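Local structure of ASCH domain (Vibrio cholerae TMA 21, 3S9X) at residues Gln16-Val21 with Gly77-Val82; Asn45-Leu50 with Glu114-Lys119. The protein is of unknown function but carries an ASCH domain of the PUA-like clan, a fold often linked to RNA binding, so it may recognise nucleic acid. All coordinates share one frame; numbering follows the deposited sequence.

Contact 1 of 2, residues Gln16-Val21 with Gly77-Val82; sequences QYLSSV and GHLQVV
Tyr17 and Leu79 are brought together by their first torsions: the tyrosine CG stands anti to the backbone N (chi1 169°), which carries the ring from the end of its helix toward the strand, while Leu79 turns its CG beside its own N and anti to the carbonyl carbon (chi1 -67°) to reach back. The two side chains cross at about a right angle. What touches is a single methyl, Leu79 CD1, which comes in at the edge of the tyrosine ring, near its plane, 3.8 Å from Tyr17 CE2 and 4.1 Å from Tyr17 CD2. Neither ring face is used by the leucine. The same methyl also meets the next residue of the helix, Leu18, whose CD2 branch lies 4.2 Å from Leu79 CD1, so the leucine tip faces two consecutive helix residues by purely apolar contact. The phenol itself is tied down elsewhere, its OH being hydrogen-bonded to Tyr29 OH, which fixes the far end of the ring. Tyr17 O accepts two bonds from Ser20, one from Ser20 N at 2.9 Å and one from Ser20 OG at 2.7 Å, the hydroxyl tilted 17° from the carbonyl plane. Around the contact, Val157 of strand 148-158 touches both Tyr17 and Leu79, Ile92 of strand 89-102 packs on the tyrosine, and Leu14, one turn earlier in helix 8-19, covers Leu79. The N-terminal helix thus lies against the mixed sheet, its last turn packed over strands 79-83, 89-102 and 148-158.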
ATOM      1  N   GLN A  16      -6.386 -18.328  -6.094  1.00 10.11           N
ATOM      2  CA  GLN A  16      -7.701 -18.202  -6.697  1.00 11.42           C
ATOM      3  C   GLN A  16      -7.687 -17.140  -7.766  1.00 10.99           C
ATOM      4  O   GLN A  16      -8.259 -17.336  -8.863  1.00 11.77           O
ATOM      5  CB  GLN A  16      -8.797 -17.943  -5.655  1.00 11.65           C
ATOM      6  CG  GLN A  16      -9.084 -19.100  -4.761  1.00 14.58           C
ATOM      7  CD  GLN A  16     -10.165 -18.916  -3.796  1.00 22.71           C
ATOM      8  OE1 GLN A  16     -11.137 -19.744  -3.693  1.00 31.58           O
ATOM      9  NE2 GLN A  16     -10.033 -17.904  -3.033  1.00 19.48           N
ATOM     10  N   TYR A  17      -7.105 -15.983  -7.482  1.00 10.27           N
ATOM     11  CA  TYR A  17      -7.046 -14.940  -8.503  1.00  9.44           C
ATOM     12  C   TYR A  17      -6.279 -15.464  -9.745  1.00  8.38           C
ATOM     13  O   TYR A  17      -6.709 -15.263 -10.839  1.00  9.39           O
ATOM     14  CB  TYR A  17      -6.377 -13.688  -7.954  1.00  8.55           C
ATOM     15  CG  TYR A  17      -6.055 -12.682  -9.035  1.00  8.23           C
ATOM     16  CD1 TYR A  17      -7.035 -12.207  -9.890  1.00  9.52           C
ATOM     17  CD2 TYR A  17      -4.722 -12.294  -9.283  1.00  9.64           C
ATOM     18  CE1 TYR A  17      -6.738 -11.334 -10.923  1.00  8.72           C
ATOM     19  CE2 TYR A  17      -4.448 -11.397 -10.326  1.00  9.94           C
ATOM     20  CZ  TYR A  17      -5.458 -10.899 -11.145  1.00  8.09           C
ATOM     21  OH  TYR A  17      -5.214 -10.061 -12.200  1.00 10.82           O
ATOM     22  N   LEU A  18      -5.083 -15.981  -9.522  1.00  9.32           N
ATOM     23  CA  LEU A  18      -4.284 -16.435 -10.679  1.00 10.62           C
ATOM     24  C   LEU A  18      -4.969 -17.462 -11.518  1.00 11.17           C
ATOM     25  O   LEU A  18      -4.866 -17.423 -12.737  1.00 13.29           O
ATOM     26  CB  LEU A  18      -2.936 -16.844 -10.207  1.00 10.03           C
ATOM     27  CG  LEU A  18      -2.071 -15.775  -9.498  1.00 11.02           C
ATOM     28  CD1 LEU A  18      -0.707 -16.392  -8.938  1.00 15.04           C
ATOM     29  CD2 LEU A  18      -1.726 -14.607 -10.482  1.00 10.49           C
ATOM     30  N   SER A  19      -5.765 -18.319 -10.891  1.00 11.63           N
ATOM     31  CA  SER A  19      -6.483 -19.314 -11.638  0.50 13.84           C
ATOM     32  C   SER A  19      -7.734 -18.727 -12.328  1.00 13.04           C
ATOM     33  O   SER A  19      -8.289 -19.371 -13.238  1.00 16.37           O
ATOM     34  CB  SER A  19      -6.784 -20.584 -10.826  0.50 14.73           C
ATOM     35  OG  SER A  19      -7.660 -20.306  -9.761  0.50 19.87           O
ATOM     36  N   SER A  20      -8.159 -17.514 -11.979  1.00 12.33           N
ATOM     37  CA  SER A  20      -9.381 -16.946 -12.531  1.00 12.96           C
ATOM     38  C   SER A  20      -9.044 -16.101 -13.773  1.00 13.31           C
ATOM     39  O   SER A  20      -9.920 -15.587 -14.468  1.00 16.25           O
ATOM     40  CB  SER A  20      -9.981 -15.991 -11.410  1.00 14.98           C
ATOM     41  OG  SER A  20      -9.262 -14.693 -11.433  1.00 14.51           O
ATOM     42  N   VAL A  21      -7.772 -16.009 -14.132  1.00 11.18           N
ATOM     43  CA  VAL A  21      -7.328 -15.278 -15.319  1.00 11.44           C
ATOM     44  C   VAL A  21      -6.572 -16.261 -16.261  1.00  8.85           C
ATOM     45  O   VAL A  21      -6.208 -17.341 -15.889  1.00 10.50           O
ATOM     46  CB  VAL A  21      -6.454 -14.038 -15.026  1.00 12.05           C
ATOM     47  CG1 VAL A  21      -7.261 -13.040 -14.181  1.00 16.03           C
ATOM     48  CG2 VAL A  21      -5.178 -14.430 -14.293  1.00 11.86           C
ATOM     49  N   GLY A  77       2.846  -3.411 -11.464  1.00  9.92           N
ATOM     50  CA  GLY A  77       2.495  -4.793 -11.731  1.00  8.73           C
ATOM     51  C   GLY A  77       2.588  -5.720 -10.512  1.00  9.91           C
ATOM     52  O   GLY A  77       2.137  -6.900 -10.546  1.00 10.23           O
ATOM     53  N   HIS A  78       3.156  -5.244  -9.393  1.00  9.05           N
ATOM     54  CA  HIS A  78       3.112  -5.975  -8.149  1.00  8.25           C
ATOM     55  C   HIS A  78       1.661  -6.303  -7.731  1.00  7.44           C
ATOM     56  O   HIS A  78       0.815  -5.416  -7.790  1.00  8.97           O
ATOM     57  CB  HIS A  78       3.790  -5.114  -7.058  1.00  9.69           C
ATOM     58  CG  HIS A  78       3.812  -5.769  -5.720  1.00  9.26           C
ATOM     59  ND1 HIS A  78       4.809  -6.643  -5.323  1.00 10.05           N
ATOM     60  CD2 HIS A  78       3.022  -5.603  -4.630  1.00  8.48           C
ATOM     61  CE1 HIS A  78       4.586  -7.017  -4.076  1.00  8.94           C
ATOM     62  NE2 HIS A  78       3.516  -6.388  -3.621  1.00  9.71           N
ATOM     63  N   LEU A  79       1.466  -7.495  -7.185  1.00  8.05           N
ATOM     64  CA  LEU A  79       0.218  -7.862  -6.564  1.00  7.93           C
ATOM     65  C   LEU A  79       0.396  -7.989  -5.042  1.00  7.78           C
ATOM     66  O   LEU A  79       1.278  -8.651  -4.556  1.00  9.55           O
ATOM     67  CB  LEU A  79      -0.250  -9.244  -7.057  1.00  7.29           C
ATOM     68  CG  LEU A  79      -0.648  -9.325  -8.516  1.00  9.55           C
ATOM     69  CD1 LEU A  79      -0.969 -10.784  -8.899  1.00 10.54           C
ATOM     70  CD2 LEU A  79      -1.873  -8.443  -8.773  1.00 10.35           C
ATOM     71  N   GLN A  80      -0.511  -7.325  -4.337  1.00  7.68           N
ATOM     72  CA  GLN A  80      -0.584  -7.426  -2.888  1.00  7.41           C
ATOM     73  C   GLN A  80      -1.962  -8.026  -2.522  1.00  7.12           C
ATOM     74  O   GLN A  80      -3.015  -7.457  -2.883  1.00  7.97           O
ATOM     75  CB  GLN A  80      -0.384  -6.106  -2.163  1.00  8.06           C
ATOM     76  CG  GLN A  80      -0.567  -6.177  -0.693  1.00  7.78           C
ATOM     77  CD  GLN A  80      -0.380  -4.906   0.068  1.00  8.57           C
ATOM     78  OE1 GLN A  80       0.234  -3.956  -0.451  1.00 11.65           O
ATOM     79  NE2 GLN A  80      -0.890  -4.869   1.327  1.00 10.10           N
ATOM     80  N   VAL A  81      -1.924  -9.095  -1.729  1.00  6.75           N
ATOM     81  CA  VAL A  81      -3.081  -9.548  -1.039  1.00  8.19           C
ATOM     82  C   VAL A  81      -3.257  -8.598   0.139  1.00  6.71           C
ATOM     83  O   VAL A  81      -2.418  -8.576   1.060  1.00  8.28           O
ATOM     84  CB  VAL A  81      -3.021 -11.037  -0.578  1.00  8.74           C
ATOM     85  CG1 VAL A  81      -4.296 -11.378   0.163  1.00 10.55           C
ATOM     86  CG2 VAL A  81      -2.696 -11.955  -1.776  1.00 10.59           C
ATOM     87  N   VAL A  82      -4.342  -7.853   0.115  1.00  7.33           N
ATOM     88  CA  VAL A  82      -4.721  -6.886   1.189  1.00  6.50           C
ATOM     89  C   VAL A  82      -5.496  -7.650   2.220  1.00  6.95           C
ATOM     90  O   VAL A  82      -6.584  -8.138   1.938  1.00  8.02           O
ATOM     91  CB  VAL A  82      -5.501  -5.697   0.623  1.00  7.82           C
ATOM     92  CG1 VAL A  82      -5.901  -4.723   1.762  1.00 10.27           C
ATOM     93  CG2 VAL A  82      -4.744  -5.033  -0.537  1.00  8.84           C
TER

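Contact 2 of 2, residues Asn45-Leu50 with Glu114-Lys119; sequences NVCADL and EGEGDK
A helix side packed against an inter-helix loop makes this contact: Cys47 and Leu50 of helix 41-52 meet Gly115 and Glu116, just where the chain leaves helix 108-114. Gly115 is the first residue beyond that helix, with a positive phi of 72°, and its carbonyl turns to the leucine. Both branches of Leu50 lie over this oxygen, CD1 at 3.6 Å from Gly115 O and CD2 at 3.8 Å from it. Leu50 CD1 also rests on the aliphatic part of the glutamate, 4.0 Å from Glu116 CG, the two side chains crossing nearly at right angles. Glu116 is extended beyond CG (chi2 175°), which sets the carboxylate face-on to the cysteine: Cys47 SG lies over its flat face, 3.3 Å from Glu116 OE1 and 3.4 Å from Glu116 CD, with Glu116 CG slightly farther off. The other oxygen, Glu116 OE2, forms a salt bridge with Lys56, which also binds Glu114 OE2; this shared lysine probably offsets the charge of two neighbouring carboxylates. Beyond Glu116 the loop reverses, Lys119 N bonding to Glu116 O at 2.8 Å. The arrangement is that of a helix C-terminus ended by a positive-phi glycine and followed by a type II' beta turn, with Gly117 in its first corner position, leading into helix 121-139.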
ATOM      1  N   ASN A  45      -8.452  -2.124   9.193  1.00  8.89           N
ATOM      2  CA  ASN A  45      -9.689  -2.742   8.737  1.00  8.61           C
ATOM      3  C   ASN A  45     -10.477  -1.784   7.888  1.00  8.36           C
ATOM      4  O   ASN A  45     -11.105  -2.188   6.874  1.00  8.66           O
ATOM      5  CB  ASN A  45     -10.480  -3.311   9.911  1.00  9.25           C
ATOM      6  CG  ASN A  45      -9.750  -4.496  10.587  1.00  9.01           C
ATOM      7  OD1 ASN A  45      -8.785  -4.978  10.028  1.00 10.14           O
ATOM      8  ND2 ASN A  45     -10.175  -4.913  11.779  1.00 10.24           N
ATOM      9  N   VAL A  46     -10.559  -0.530   8.327  1.00  8.28           N
ATOM     10  CA  VAL A  46     -11.208   0.526   7.510  1.00  8.60           C
ATOM     11  C   VAL A  46     -10.520   0.647   6.152  1.00  9.28           C
ATOM     12  O   VAL A  46     -11.179   0.675   5.094  1.00  9.41           O
ATOM     13  CB  VAL A  46     -11.271   1.890   8.290  1.00  9.36           C
ATOM     14  CG1 VAL A  46     -11.457   3.076   7.297  1.00 11.64           C
ATOM     15  CG2 VAL A  46     -12.346   1.845   9.354  1.00 10.78           C
ATOM     16  N   CYS A  47      -9.198   0.673   6.137  1.00  8.91           N
ATOM     17  CA  CYS A  47      -8.500   0.801   4.838  1.00  9.66           C
ATOM     18  C   CYS A  47      -8.676  -0.429   3.940  1.00  8.43           C
ATOM     19  O   CYS A  47      -8.826  -0.250   2.741  1.00  8.19           O
ATOM     20  CB  CYS A  47      -7.023   1.068   5.014  1.00 10.53           C
ATOM     21  SG  CYS A  47      -6.672   2.818   5.375  1.00 12.56           S
ATOM     22  N   ALA A  48      -8.682  -1.635   4.508  1.00  8.65           N
ATOM     23  CA  ALA A  48      -8.916  -2.789   3.634  1.00  7.35           C
ATOM     24  C   ALA A  48     -10.268  -2.620   2.941  1.00  7.47           C
ATOM     25  O   ALA A  48     -10.428  -2.941   1.768  1.00  8.83           O
ATOM     26  CB  ALA A  48      -8.854  -4.054   4.420  1.00  9.22           C
ATOM     27  N   ASP A  49     -11.289  -2.166   3.691  1.00  8.18           N
ATOM     28  CA  ASP A  49     -12.605  -1.999   3.137  1.00  8.89           C
ATOM     29  C   ASP A  49     -12.693  -0.837   2.150  1.00  8.17           C
ATOM     30  O   ASP A  49     -13.382  -0.949   1.142  1.00  8.79           O
ATOM     31  CB  ASP A  49     -13.644  -1.785   4.278  1.00  9.82           C
ATOM     32  CG  ASP A  49     -15.023  -2.001   3.808  1.00 10.63           C
ATOM     33  OD1 ASP A  49     -15.350  -3.117   3.405  1.00 15.81           O
ATOM     34  OD2 ASP A  49     -15.775  -1.024   3.841  1.00 14.83           O
ATOM     35  N   LEU A  50     -12.015   0.264   2.417  1.00  8.60           N
ATOM     36  CA  LEU A  50     -11.945   1.362   1.461  1.00  8.41           C
ATOM     37  C   LEU A  50     -11.318   0.893   0.190  1.00  8.02           C
ATOM     38  O   LEU A  50     -11.728   1.289  -0.922  1.00  9.66           O
ATOM     39  CB  LEU A  50     -11.125   2.530   2.039  1.00  8.40           C
ATOM     40  CG  LEU A  50     -11.755   3.372   3.112  1.00  9.23           C
ATOM     41  CD1 LEU A  50     -10.687   4.277   3.699  1.00 10.12           C
ATOM     42  CD2 LEU A  50     -12.989   4.182   2.611  1.00 11.27           C
ATOM     43  N   GLU A 114      -6.043   8.664  -1.835  1.00  9.06           N
ATOM     44  CA  GLU A 114      -5.786   7.832  -0.662  1.00  8.93           C
ATOM     45  C   GLU A 114      -7.089   7.507   0.073  1.00  9.08           C
ATOM     46  O   GLU A 114      -7.170   6.481   0.745  1.00 10.59           O
ATOM     47  CB  GLU A 114      -4.785   8.437   0.280  1.00  9.57           C
ATOM     48  CG  GLU A 114      -3.320   8.423  -0.198  1.00 10.63           C
ATOM     49  CD  GLU A 114      -2.345   7.962   0.873  1.00 10.89           C
ATOM     50  OE1 GLU A 114      -1.347   8.647   1.106  1.00 12.95           O
ATOM     51  OE2 GLU A 114      -2.647   6.897   1.512  1.00 11.61           O
ATOM     52  N   GLY A 115      -8.092   8.369  -0.027  1.00  9.36           N
ATOM     53  CA  GLY A 115      -9.485   8.060   0.292  1.00  9.75           C
ATOM     54  C   GLY A 115      -9.893   7.894   1.720  1.00  9.78           C
ATOM     55  O   GLY A 115     -10.979   7.386   2.005  1.00 11.00           O
ATOM     56  N   GLU A 116      -9.034   8.309   2.664  1.00  8.61           N
ATOM     57  CA  GLU A 116      -9.306   8.157   4.115  1.00  9.77           C
ATOM     58  C   GLU A 116      -9.980   9.388   4.737  1.00  9.18           C
ATOM     59  O   GLU A 116      -9.912  10.528   4.210  1.00 10.30           O
ATOM     60  CB  GLU A 116      -8.016   7.787   4.846  1.00  9.79           C
ATOM     61  CG  GLU A 116      -7.442   6.420   4.449  1.00  9.29           C
ATOM     62  CD  GLU A 116      -6.114   6.176   5.119  1.00 11.18           C
ATOM     63  OE1 GLU A 116      -6.143   5.951   6.339  1.00 15.71           O
ATOM     64  OE2 GLU A 116      -5.084   6.131   4.403  1.00 13.58           O
ATOM     65  N   GLY A 117     -10.664   9.147   5.852  1.00 10.44           N
ATOM     66  CA  GLY A 117     -11.398  10.230   6.529  1.00 11.87           C
ATOM     67  C   GLY A 117     -12.329  10.937   5.578  1.00 10.96           C
ATOM     68  O   GLY A 117     -13.072  10.333   4.831  1.00 11.91           O
ATOM     69  N   ASP A 118     -12.307  12.272   5.618  1.00 11.57           N
ATOM     70  CA  ASP A 118     -13.152  13.053   4.766  1.00 10.80           C
ATOM     71  C   ASP A 118     -12.514  13.359   3.412  1.00 11.43           C
ATOM     72  O   ASP A 118     -13.017  14.183   2.676  1.00 12.26           O
ATOM     73  CB  ASP A 118     -13.500  14.369   5.495  1.00 12.11           C
ATOM     74  CG  ASP A 118     -12.343  15.266   5.783  1.00 14.13           C
ATOM     75  OD1 ASP A 118     -11.214  14.955   5.433  1.00 13.16           O
ATOM     76  OD2 ASP A 118     -12.579  16.380   6.296  1.00 16.64           O
ATOM     77  N   LYS A 119     -11.387  12.700   3.156  1.00 10.66           N
ATOM     78  CA  LYS A 119     -10.651  12.812   1.882  1.00 11.17           C
ATOM     79  C   LYS A 119      -9.874  14.089   1.682  1.00 11.11           C
ATOM     80  O   LYS A 119      -9.308  14.321   0.628  1.00 13.25           O
ATOM     81  CB  LYS A 119     -11.504  12.450   0.636  1.00 13.42           C
ATOM     82  CG  LYS A 119     -12.063  11.061   0.756  1.00 14.25           C
ATOM     83  CD  LYS A 119     -12.675  10.615  -0.545  1.00 15.99           C
ATOM     84  CE  LYS A 119     -13.368   9.241  -0.480  1.00 17.96           C
ATOM     85  NZ  LYS A 119     -13.854   8.849  -1.848  1.00 20.49           N
TER

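In the fold
The segments of the two contacts alternate along the chain: 16-21 and 45-50 come first, then 77-82, and finally 114-119, so each contact closes across a segment of the other. Their centres lie 21 Å apart. Contact 1 joins helix 8-19 to strand 79-83 of the mixed sheet, whereas contact 2 joins helix 41-52 to the loop between helices 108-114 and 121-139. They nevertheless meet directly, Val82 CG1 packing 4.0 Å from Ala48 CB, which places helix 41-52 beside the far end of the strand used in contact 1. Helix 41-52 thus lies between the sheet strand of contact 1 and the loop of contact 2, touching both.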